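Side-chain contacts in putative thioesterase (Syntrophus aciditrophicus SB, PDB 3HDU), which is a putative hotdog-fold hydrolase that probably cleaves thioesters: residues Arg35-Pro39 / Glu40-Leu44; Phe46-Arg49 / Asp50-Gly54; Gly64-Ser67 / Ser68-Met72. All coordinates share one frame; numbering follows the deposited sequence.

Contact 1: residues Arg35-Pro39 / Glu40-Leu44; sequences RFISP and EQVKL
Backbone hydrogen bonds tie Phe36 to Lys43 from both directions. Phe36 N donates to Lys43 O at 3.2 Å, and Lys43 N returns the bond to Phe36 O. Arg35 N reaches the same Lys43 O at 2.9 Å, so this oxygen accepts two successive amides. That doubling is a classic beta bulge: Arg35 and Phe36 together face the single residue Lys43. It sits in the hairpin formed by strands 30-37 and 41-48, the first two strands of the antiparallel hotdog sheet; the N-to-C directions of the short segments make 158°, close to antiparallel. Next to the bulge, the CA of Val42 makes a CH...O contact with Phe36 O.

At the turn the polar work passes to a side chain. Ser38 OG donates to Gln41 O at 2.8 Å, in the carbonyl plane and on a lone pair. With chi1 at 69°, OG lies between the backbone N and the carbonyl carbon of its own residue, and this swings the hydroxyl across the turn. A weak bond from Gln41 N to Ser38 O joins the same two residues.

Van der Waals contacts lie on both faces of the hairpin. Phe36 CB and Lys43 CB are 4.0 Å apart. The fully extended lysine chain brings Lys43 CD alongside Arg35 CB at 3.9 Å. Arg35 itself bends at chi2 and chi3, and its guanidinium leads away from the neighbouring strand. The Phe36 ring comes obliquely to Gln41 O, with CE2 at 3.8 Å. On the other face Ile37 CG2 approaches Val42 CG1 at 4.3 Å; beyond it, Ile37 touches Met80 of helix 58-85, and Leu44 packs on Thr73 and Leu76 of that helix.

Contact 2: residues Phe46-Arg49 / Asp50-Gly54; sequences FEMR and DELIG
Met48, modelled as selenomethionine, starts with CG beside its backbone N (chi1 -68°) and then bends twice more, at chi2 and chi3, which curls the terminal methyl toward the loop that follows the strand. CE thereby comes close to Asp50 O and lies 4.0 Å from Leu52 CD1. The two side chains cross at about a right angle, so the end of the methionine meets the leucine at CD1 and CG rather than running along it. Nearer the backbone, Met48 CB stands 4.3 Å from Glu51 CG.

Asp50 has CG anti to its backbone N (chi1 -171°), which carries the carboxylate toward the amide of Leu52. There OD1 accepts from Leu52 N at 3.0 Å. The amide meets OD1 on its anti side, 23° out of the carboxylate plane, and the bond is somewhat bent at the hydrogen. It ties down the backbone just where Leu52 adopts a positive phi.

Arg49 turns away from the loop: its chain is extended from CG to NE, and NE donates to Asn27 O. Glu51 O is held by the hydroxyl of Tyr62, on helix 58-85, and Met48 also packs on that tyrosine. Pro25 of the second subunit lies against Asp50 and Leu52, placing the bend at the subunit interface. The bond from Leu52 N to Asp50 OD1 makes an Asx turn, in the loop between strand 41-48 and the long helix of the hotdog fold.

Contact 3: residues Gly64-Ser67 / Ser68-Met72; sequences GVIS and SAIDM
Gly64 O is gripped from one face of its carbonyl plane by Ser68 N at 3.0 Å and by Ser67 OG at 2.8 Å. The first is the ordinary i to i+4 bond of an alpha helix; the second adds a side-chain donor, tilted 35° from the plane. Both belong to helix 58-85, the long central helix that the hotdog sheet wraps around. Ser67 OG gets to the carbonyl because chi1 is 65°, turning the hydroxyl back over the preceding turn. Ser68 OG lies 3.1 Å from Gly64 O as well, but its proton has another acceptor within range and its direction is not settled.

The regular ladder continues with Ala69 N to Val65 O, Ile70 N to Ile66 O and Asp71 N to Ser67 O. Asp71 holds its OD1 on the hydroxyl of Thr103, while its CB passes 3.4 Å from Ser67 O. Ser67 and Ser68 look onto the second subunit, where Ser67 OG hydrogen-bonds to Ser67 OG of that chain and Ser68 OG makes weak bonds with its Gly64 and Ser68. An alanine in place of Ser67 has no hydroxyl, so Gly64 O would probably have to rely on Ser68 N where two donors now grip it, and the Ser67-Ser67 bond between the subunits is likely to be lost from both sides.

Another side of the helix is apolar and faces the sheet. Ile66 and Ile70 run next to each other in the same direction from the helix, and both pack on Leu139 of strand 132-141. The closest side-chain approach between the two isoleucines is Ile70 CG1 to Ile66 O, 3.3 Å, whereas Ile70 CD1 and Ile66 CG2 are 4.0 Å apart.

In the fold
Strand 41-48 carries both contact 1 and contact 2, whose centres lie about 25 Å apart, and each reaches helix 58-85, the site of contact 3. From the hairpin, Leu44 CD1 packs 4.0 Å from Met72 C, although the centres of contacts 1 and 3 are about 16 Å apart and on opposite sides of the chain's centre. Contact 2 is nearer to contact 3, about 14 Å between centres: Phe46 CZ lies 3.5 Å from Ala69 CB, and Met48 SE packs against Val65 CG1. Contacts 2 and 3 both touch the second subunit, whereas contact 1 does not. In related hotdog thioesterases the active site lies at such an interface.

Contact 1: residues Arg35-Pro39 / Glu40-Leu44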
ATOM      1  N   ARG A  35     -19.901 -18.094  14.570  1.00 72.12           N
ATOM      2  CA  ARG A  35     -20.283 -19.246  13.737  1.00 72.43           C
ATOM      3  C   ARG A  35     -19.241 -20.372  13.754  1.00 72.23           C
ATOM      4  O   ARG A  35     -19.612 -21.546  13.723  1.00 72.29           O
ATOM      5  CB  ARG A  35     -20.471 -18.834  12.269  1.00 73.32           C
ATOM      6  CG  ARG A  35     -21.436 -17.676  11.955  1.00 74.10           C
ATOM      7  CD  ARG A  35     -22.915 -18.045  12.013  1.00 74.85           C
ATOM      8  NE  ARG A  35     -23.453 -18.111  13.369  1.00 75.21           N
ATOM      9  CZ  ARG A  35     -24.751 -18.236  13.679  1.00 75.81           C
ATOM     10  NH1 ARG A  35     -25.118 -18.292  14.966  1.00 75.94           N
ATOM     11  NH2 ARG A  35     -25.698 -18.304  12.732  1.00 76.04           N
ATOM     12  N   PHE A  36     -17.951 -20.013  13.763  1.00 72.26           N
ATOM     13  CA  PHE A  36     -16.850 -20.996  13.688  1.00 72.17           C
ATOM     14  C   PHE A  36     -15.514 -20.417  14.180  1.00 72.13           C
ATOM     15  O   PHE A  36     -15.260 -19.228  13.992  1.00 72.12           O
ATOM     16  CB  PHE A  36     -16.731 -21.469  12.221  1.00 72.03           C
ATOM     17  CG  PHE A  36     -15.607 -22.438  11.954  1.00 72.02           C
ATOM     18  CD1 PHE A  36     -15.765 -23.803  12.217  1.00 72.08           C
ATOM     19  CD2 PHE A  36     -14.398 -21.993  11.405  1.00 71.97           C
ATOM     20  CE1 PHE A  36     -14.722 -24.714  11.960  1.00 71.99           C
ATOM     21  CE2 PHE A  36     -13.349 -22.890  11.143  1.00 71.98           C
ATOM     22  CZ  PHE A  36     -13.511 -24.255  11.419  1.00 71.97           C
ATOM     23  N   ILE A  37     -14.691 -21.255  14.821  1.00 72.37           N
ATOM     24  CA  ILE A  37     -13.332 -20.876  15.267  1.00 72.68           C
ATOM     25  C   ILE A  37     -12.327 -22.015  15.058  1.00 72.78           C
ATOM     26  O   ILE A  37     -12.675 -23.186  15.159  1.00 72.73           O
ATOM     27  CB  ILE A  37     -13.243 -20.389  16.763  1.00 72.73           C
ATOM     28  CG1 ILE A  37     -13.663 -21.468  17.772  1.00 72.67           C
ATOM     29  CG2 ILE A  37     -14.076 -19.131  16.979  1.00 72.95           C
ATOM     30  CD1 ILE A  37     -13.370 -21.083  19.200  1.00 72.61           C
ATOM     31  N   SER A  38     -11.086 -21.639  14.764  1.00 73.19           N
ATOM     32  CA  SER A  38      -9.961 -22.567  14.597  1.00 73.35           C
ATOM     33  C   SER A  38      -8.666 -21.732  14.601  1.00 73.80           C
ATOM     34  O   SER A  38      -8.736 -20.507  14.414  1.00 73.63           O
ATOM     35  CB  SER A  38     -10.080 -23.393  13.300  1.00 73.30           C
ATOM     36  OG  SER A  38      -9.910 -22.605  12.135  1.00 73.34           O
ATOM     37  N   PRO A  39      -7.492 -22.371  14.806  1.00 74.06           N
ATOM     38  CA  PRO A  39      -6.223 -21.614  14.773  1.00 74.26           C
ATOM     39  C   PRO A  39      -5.872 -20.850  13.471  1.00 74.40           C
ATOM     40  O   PRO A  39      -5.123 -19.872  13.548  1.00 74.96           O
ATOM     41  CB  PRO A  39      -5.163 -22.697  15.044  1.00 74.37           C
ATOM     42  CG  PRO A  39      -5.885 -23.789  15.706  1.00 74.17           C
ATOM     43  CD  PRO A  39      -7.247 -23.795  15.102  1.00 74.11           C
ATOM     44  N   GLU A  40      -6.417 -21.284  12.330  0.50 74.34           N
ATOM     45  CA  GLU A  40      -6.156 -20.679  11.008  0.50 74.40           C
ATOM     46  C   GLU A  40      -7.360 -19.951  10.365  0.50 74.48           C
ATOM     47  O   GLU A  40      -7.188 -19.299   9.326  0.50 74.49           O
ATOM     48  CB  GLU A  40      -5.563 -21.722  10.028  0.50 74.28           C
ATOM     49  CG  GLU A  40      -6.400 -23.001   9.732  0.50 74.21           C
ATOM     50  CD  GLU A  40      -6.351 -24.095  10.816  0.50 74.01           C
ATOM     51  OE1 GLU A  40      -5.429 -24.101  11.662  0.50 73.73           O
ATOM     52  OE2 GLU A  40      -7.257 -24.956  10.811  0.50 73.78           O
ATOM     53  N   GLN A  41      -8.552 -20.040  10.972  1.00 74.49           N
ATOM     54  CA  GLN A  41      -9.774 -19.395  10.434  1.00 73.98           C
ATOM     55  C   GLN A  41     -10.893 -19.213  11.479  1.00 73.36           C
ATOM     56  O   GLN A  41     -11.118 -20.096  12.303  1.00 73.28           O
ATOM     57  CB  GLN A  41     -10.299 -20.234   9.255  1.00 74.16           C
ATOM     58  CG  GLN A  41     -11.560 -19.727   8.542  1.00 74.18           C
ATOM     59  CD  GLN A  41     -11.977 -20.608   7.368  1.00 74.18           C
ATOM     60  OE1 GLN A  41     -11.216 -21.458   6.896  1.00 74.12           O
ATOM     61  NE2 GLN A  41     -13.197 -20.399   6.889  1.00 74.34           N
ATOM     62  N   VAL A  42     -11.569 -18.060  11.431  1.00 72.61           N
ATOM     63  CA  VAL A  42     -12.742 -17.753  12.275  1.00 72.27           C
ATOM     64  C   VAL A  42     -13.867 -17.209  11.385  1.00 71.95           C
ATOM     65  O   VAL A  42     -13.612 -16.768  10.266  1.00 71.84           O
ATOM     66  CB  VAL A  42     -12.434 -16.736  13.408  1.00 72.09           C
ATOM     67  CG1 VAL A  42     -11.319 -17.257  14.300  1.00 71.91           C
ATOM     68  CG2 VAL A  42     -12.082 -15.357  12.846  1.00 72.08           C
ATOM     69  N   LYS A  43     -15.095 -17.235  11.894  1.00 71.76           N
ATOM     70  CA  LYS A  43     -16.273 -16.766  11.150  1.00 71.90           C
ATOM     71  C   LYS A  43     -17.308 -16.170  12.107  1.00 71.78           C
ATOM     72  O   LYS A  43     -17.806 -16.873  12.994  1.00 71.71           O
ATOM     73  CB  LYS A  43     -16.884 -17.933  10.366  1.00 72.05           C
ATOM     74  CG  LYS A  43     -18.031 -17.586   9.416  1.00 72.29           C
ATOM     75  CD  LYS A  43     -18.607 -18.855   8.802  1.00 72.41           C
ATOM     76  CE  LYS A  43     -19.867 -18.582   7.997  1.00 72.73           C
ATOM     77  NZ  LYS A  43     -20.573 -19.856   7.619  1.00 72.71           N
ATOM     78  N   LEU A  44     -17.605 -14.879  11.931  1.00 71.66           N
ATOM     79  CA  LEU A  44     -18.604 -14.162  12.726  1.00 71.63           C
ATOM     80  C   LEU A  44     -19.763 -13.723  11.838  1.00 71.69           C
ATOM     81  O   LEU A  44     -19.550 -13.350  10.683  1.00 71.86           O
ATOM     82  CB  LEU A  44     -17.983 -12.925  13.381  1.00 71.52           C
ATOM     83  CG  LEU A  44     -16.859 -13.124  14.400  1.00 71.46           C
ATOM     84  CD1 LEU A  44     -16.367 -11.774  14.863  1.00 71.22           C
ATOM     85  CD2 LEU A  44     -17.320 -13.950  15.594  1.00 71.33           C
TER

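Contact 2: residues Phe46-Arg49 / Asp50-Gly54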
ATOM      1  N   PHE A  46     -23.162 -11.105  11.804  1.00 72.67           N
ATOM      2  CA  PHE A  46     -23.646  -9.869  12.410  1.00 72.81           C
ATOM      3  C   PHE A  46     -25.082  -9.596  11.997  1.00 73.53           C
ATOM      4  O   PHE A  46     -25.517 -10.062  10.947  1.00 73.10           O
ATOM      5  CB  PHE A  46     -22.762  -8.710  11.971  1.00 72.39           C
ATOM      6  CG  PHE A  46     -21.329  -8.842  12.405  1.00 72.34           C
ATOM      7  CD1 PHE A  46     -20.401  -9.517  11.606  1.00 72.30           C
ATOM      8  CD2 PHE A  46     -20.900  -8.296  13.618  1.00 72.19           C
ATOM      9  CE1 PHE A  46     -19.060  -9.646  12.014  1.00 72.38           C
ATOM     10  CE2 PHE A  46     -19.564  -8.416  14.033  1.00 72.14           C
ATOM     11  CZ  PHE A  46     -18.642  -9.091  13.232  1.00 72.15           C
ATOM     12  N   GLU A  47     -25.805  -8.844  12.832  1.00 74.60           N
ATOM     13  CA  GLU A  47     -27.198  -8.469  12.567  1.00 75.63           C
ATOM     14  C   GLU A  47     -27.456  -7.007  12.942  1.00 76.32           C
ATOM     15  O   GLU A  47     -27.276  -6.625  14.093  1.00 76.37           O
ATOM     16  CB  GLU A  47     -28.161  -9.383  13.340  1.00 75.71           C
ATOM     17  CG  GLU A  47     -29.654  -9.169  13.005  1.00 75.98           C
ATOM     18  CD  GLU A  47     -30.601 -10.061  13.791  1.00 76.16           C
ATOM     19  OE1 GLU A  47     -30.169 -11.099  14.339  1.00 76.97           O
ATOM     20  OE2 GLU A  47     -31.797  -9.715  13.859  1.00 75.97           O
HETATM   21  N   MSE A  48     -27.879  -6.209  11.958  1.00 77.37           N
HETATM   22  CA  MSE A  48     -28.273  -4.816  12.169  1.00 78.35           C
HETATM   23  C   MSE A  48     -29.660  -4.836  12.801  1.00 77.75           C
HETATM   24  O   MSE A  48     -30.615  -5.233  12.147  1.00 77.63           O
HETATM   25  CB  MSE A  48     -28.381  -4.068  10.830  1.00 79.93           C
HETATM   26  CG  MSE A  48     -27.090  -3.853  10.107  1.00 81.15           C
HETATM   27 SE   MSE A  48     -26.107  -2.417  10.901  0.75 83.73          SE
HETATM   28  CE  MSE A  48     -27.198  -0.908  10.407  1.00 82.99           C
ATOM     29  N   ARG A  49     -29.772  -4.427  14.062  1.00 77.23           N
ATOM     30  CA  ARG A  49     -31.081  -4.388  14.751  1.00 77.02           C
ATOM     31  C   ARG A  49     -31.903  -3.191  14.281  1.00 76.62           C
ATOM     32  O   ARG A  49     -33.124  -3.285  14.175  1.00 76.77           O
ATOM     33  CB  ARG A  49     -30.922  -4.422  16.266  1.00 77.23           C
ATOM     34  CG  ARG A  49     -30.123  -5.631  16.702  1.00 77.46           C
ATOM     35  CD  ARG A  49     -30.253  -5.925  18.160  1.00 77.68           C
ATOM     36  NE  ARG A  49     -29.282  -6.945  18.547  1.00 77.83           N
ATOM     37  CZ  ARG A  49     -29.416  -8.264  18.382  1.00 77.79           C
ATOM     38  NH1 ARG A  49     -30.463  -8.814  17.754  1.00 77.80           N
ATOM     39  NH2 ARG A  49     -28.434  -9.047  18.826  1.00 77.74           N
ATOM     40  N   ASP A  50     -31.221  -2.070  14.037  1.00 76.25           N
ATOM     41  CA  ASP A  50     -31.800  -0.880  13.428  1.00 75.95           C
ATOM     42  C   ASP A  50     -31.076  -0.777  12.080  1.00 75.51           C
ATOM     43  O   ASP A  50     -29.891  -0.450  12.031  1.00 75.18           O
ATOM     44  CB  ASP A  50     -31.570   0.358  14.310  1.00 76.22           C
ATOM     45  CG  ASP A  50     -32.335   1.600  13.825  1.00 76.45           C
ATOM     46  OD1 ASP A  50     -32.606   1.756  12.612  1.00 76.55           O
ATOM     47  OD2 ASP A  50     -32.658   2.451  14.681  1.00 76.86           O
ATOM     48  N   GLU A  51     -31.792  -1.093  10.998  1.00 75.23           N
ATOM     49  CA  GLU A  51     -31.249  -1.016   9.622  1.00 74.89           C
ATOM     50  C   GLU A  51     -30.973   0.415   9.111  1.00 74.49           C
ATOM     51  O   GLU A  51     -30.319   0.562   8.078  1.00 74.51           O
ATOM     52  CB  GLU A  51     -32.149  -1.773   8.620  1.00 74.95           C
ATOM     53  CG  GLU A  51     -31.914  -3.271   8.538  1.00 74.97           C
ATOM     54  CD  GLU A  51     -32.924  -3.962   7.630  1.00 74.96           C
ATOM     55  OE1 GLU A  51     -34.082  -4.157   8.066  1.00 74.82           O
ATOM     56  OE2 GLU A  51     -32.552  -4.329   6.492  1.00 74.84           O
ATOM     57  N   LEU A  52     -31.495   1.438   9.804  1.00 73.84           N
ATOM     58  CA  LEU A  52     -31.278   2.862   9.496  1.00 73.37           C
ATOM     59  C   LEU A  52     -31.932   3.300   8.172  1.00 73.19           C
ATOM     60  O   LEU A  52     -31.353   4.098   7.428  1.00 73.46           O
ATOM     61  CB  LEU A  52     -29.769   3.222   9.529  1.00 73.13           C
ATOM     62  CG  LEU A  52     -28.927   2.772  10.733  1.00 72.97           C
ATOM     63  CD1 LEU A  52     -27.443   3.066  10.517  1.00 72.78           C
ATOM     64  CD2 LEU A  52     -29.415   3.419  12.014  1.00 72.84           C
ATOM     65  N   ILE A  53     -33.147   2.803   7.904  1.00 72.95           N
ATOM     66  CA  ILE A  53     -33.887   3.137   6.673  1.00 72.77           C
ATOM     67  C   ILE A  53     -34.355   4.589   6.761  1.00 72.58           C
ATOM     68  O   ILE A  53     -34.889   5.011   7.794  1.00 72.65           O
ATOM     69  CB  ILE A  53     -35.145   2.238   6.404  1.00 72.92           C
ATOM     70  CG1 ILE A  53     -34.784   0.750   6.284  1.00 72.93           C
ATOM     71  CG2 ILE A  53     -35.883   2.690   5.130  1.00 72.74           C
ATOM     72  CD1 ILE A  53     -34.776   0.015   7.588  1.00 72.97           C
ATOM     73  N   GLY A  54     -34.146   5.337   5.679  1.00 72.19           N
ATOM     74  CA  GLY A  54     -34.518   6.747   5.613  1.00 71.87           C
ATOM     75  C   GLY A  54     -33.546   7.722   6.262  1.00 71.57           C
ATOM     76  O   GLY A  54     -33.829   8.921   6.283  1.00 71.67           O
TER

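Contact 3: residues Gly64-Ser67 / Ser68-Met72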
ATOM      1  N   GLY A  64     -18.690   2.498   8.625  1.00 72.82           N
ATOM      2  CA  GLY A  64     -18.169   2.350   9.988  1.00 72.67           C
ATOM      3  C   GLY A  64     -18.512   1.003  10.616  1.00 72.52           C
ATOM      4  O   GLY A  64     -17.668   0.407  11.296  1.00 73.00           O
ATOM      5  N   VAL A  65     -19.747   0.534  10.387  1.00 71.97           N
ATOM      6  CA  VAL A  65     -20.216  -0.778  10.864  1.00 71.56           C
ATOM      7  C   VAL A  65     -19.388  -1.909  10.243  1.00 71.54           C
ATOM      8  O   VAL A  65     -18.930  -2.800  10.967  1.00 71.97           O
ATOM      9  CB  VAL A  65     -21.740  -0.997  10.577  1.00 71.61           C
ATOM     10  CG1 VAL A  65     -22.169  -2.431  10.853  1.00 71.42           C
ATOM     11  CG2 VAL A  65     -22.583  -0.034  11.401  1.00 71.38           C
ATOM     12  N   ILE A  66     -19.201  -1.857   8.918  1.00 71.23           N
ATOM     13  CA  ILE A  66     -18.396  -2.847   8.172  1.00 71.13           C
ATOM     14  C   ILE A  66     -16.934  -2.883   8.649  1.00 71.51           C
ATOM     15  O   ILE A  66     -16.368  -3.977   8.805  1.00 71.33           O
ATOM     16  CB  ILE A  66     -18.461  -2.593   6.637  1.00 71.09           C
ATOM     17  CG1 ILE A  66     -19.843  -2.962   6.095  1.00 71.07           C
ATOM     18  CG2 ILE A  66     -17.406  -3.408   5.861  1.00 70.56           C
ATOM     19  CD1 ILE A  66     -20.091  -2.444   4.687  1.00 71.18           C
ATOM     20  N   SER A  67     -16.344  -1.703   8.884  1.00 71.41           N
ATOM     21  CA  SER A  67     -14.961  -1.596   9.375  1.00 71.48           C
ATOM     22  C   SER A  67     -14.821  -2.183  10.785  1.00 71.79           C
ATOM     23  O   SER A  67     -13.818  -2.837  11.067  1.00 72.32           O
ATOM     24  CB  SER A  67     -14.434  -0.148   9.327  1.00 71.67           C
ATOM     25  OG  SER A  67     -15.139   0.728  10.197  1.00 71.47           O
ATOM     26  N   SER A  68     -15.823  -1.964  11.649  1.00 71.79           N
ATOM     27  CA  SER A  68     -15.836  -2.545  13.009  1.00 71.99           C
ATOM     28  C   SER A  68     -15.956  -4.070  12.982  1.00 72.00           C
ATOM     29  O   SER A  68     -15.210  -4.748  13.684  1.00 71.89           O
ATOM     30  CB  SER A  68     -16.966  -1.974  13.857  1.00 72.43           C
ATOM     31  OG  SER A  68     -16.752  -0.599  14.095  1.00 73.47           O
ATOM     32  N   ALA A  69     -16.885  -4.591  12.170  1.00 71.67           N
ATOM     33  CA  ALA A  69     -17.095  -6.040  12.013  1.00 71.74           C
ATOM     34  C   ALA A  69     -15.830  -6.766  11.538  1.00 72.00           C
ATOM     35  O   ALA A  69     -15.497  -7.833  12.058  1.00 72.29           O
ATOM     36  CB  ALA A  69     -18.246  -6.320  11.051  1.00 71.45           C
ATOM     37  N   ILE A  70     -15.145  -6.178  10.551  1.00 72.21           N
ATOM     38  CA  ILE A  70     -13.872  -6.707  10.023  1.00 72.09           C
ATOM     39  C   ILE A  70     -12.783  -6.694  11.114  1.00 72.91           C
ATOM     40  O   ILE A  70     -12.064  -7.683  11.278  1.00 73.43           O
ATOM     41  CB  ILE A  70     -13.419  -5.936   8.731  1.00 71.68           C
ATOM     42  CG1 ILE A  70     -14.331  -6.320   7.557  1.00 71.51           C
ATOM     43  CG2 ILE A  70     -11.962  -6.236   8.369  1.00 70.95           C
ATOM     44  CD1 ILE A  70     -14.097  -5.535   6.276  1.00 71.41           C
ATOM     45  N   ASP A  71     -12.698  -5.585  11.855  1.00 73.42           N
ATOM     46  CA  ASP A  71     -11.742  -5.427  12.955  1.00 73.75           C
ATOM     47  C   ASP A  71     -11.986  -6.434  14.086  1.00 74.23           C
ATOM     48  O   ASP A  71     -11.026  -6.959  14.660  1.00 74.61           O
ATOM     49  CB  ASP A  71     -11.792  -3.992  13.515  1.00 73.77           C
ATOM     50  CG  ASP A  71     -10.660  -3.694  14.500  1.00 74.05           C
ATOM     51  OD1 ASP A  71      -9.520  -4.145  14.273  1.00 74.12           O
ATOM     52  OD2 ASP A  71     -10.906  -2.986  15.496  1.00 74.52           O
HETATM   53  N   MSE A  72     -13.261  -6.677  14.408  1.00 74.52           N
HETATM   54  CA  MSE A  72     -13.649  -7.653  15.438  1.00 74.89           C
HETATM   55  C   MSE A  72     -13.349  -9.087  15.004  1.00 74.03           C
HETATM   56  O   MSE A  72     -12.843  -9.873  15.809  1.00 73.93           O
HETATM   57  CB  MSE A  72     -15.137  -7.523  15.797  1.00 76.30           C
HETATM   58  CG  MSE A  72     -15.494  -6.247  16.554  1.00 77.45           C
HETATM   59 SE   MSE A  72     -14.704  -6.151  18.325  0.75 79.47          SE
HETATM   60  CE  MSE A  72     -15.505  -7.719  19.114  1.00 79.05           C
TER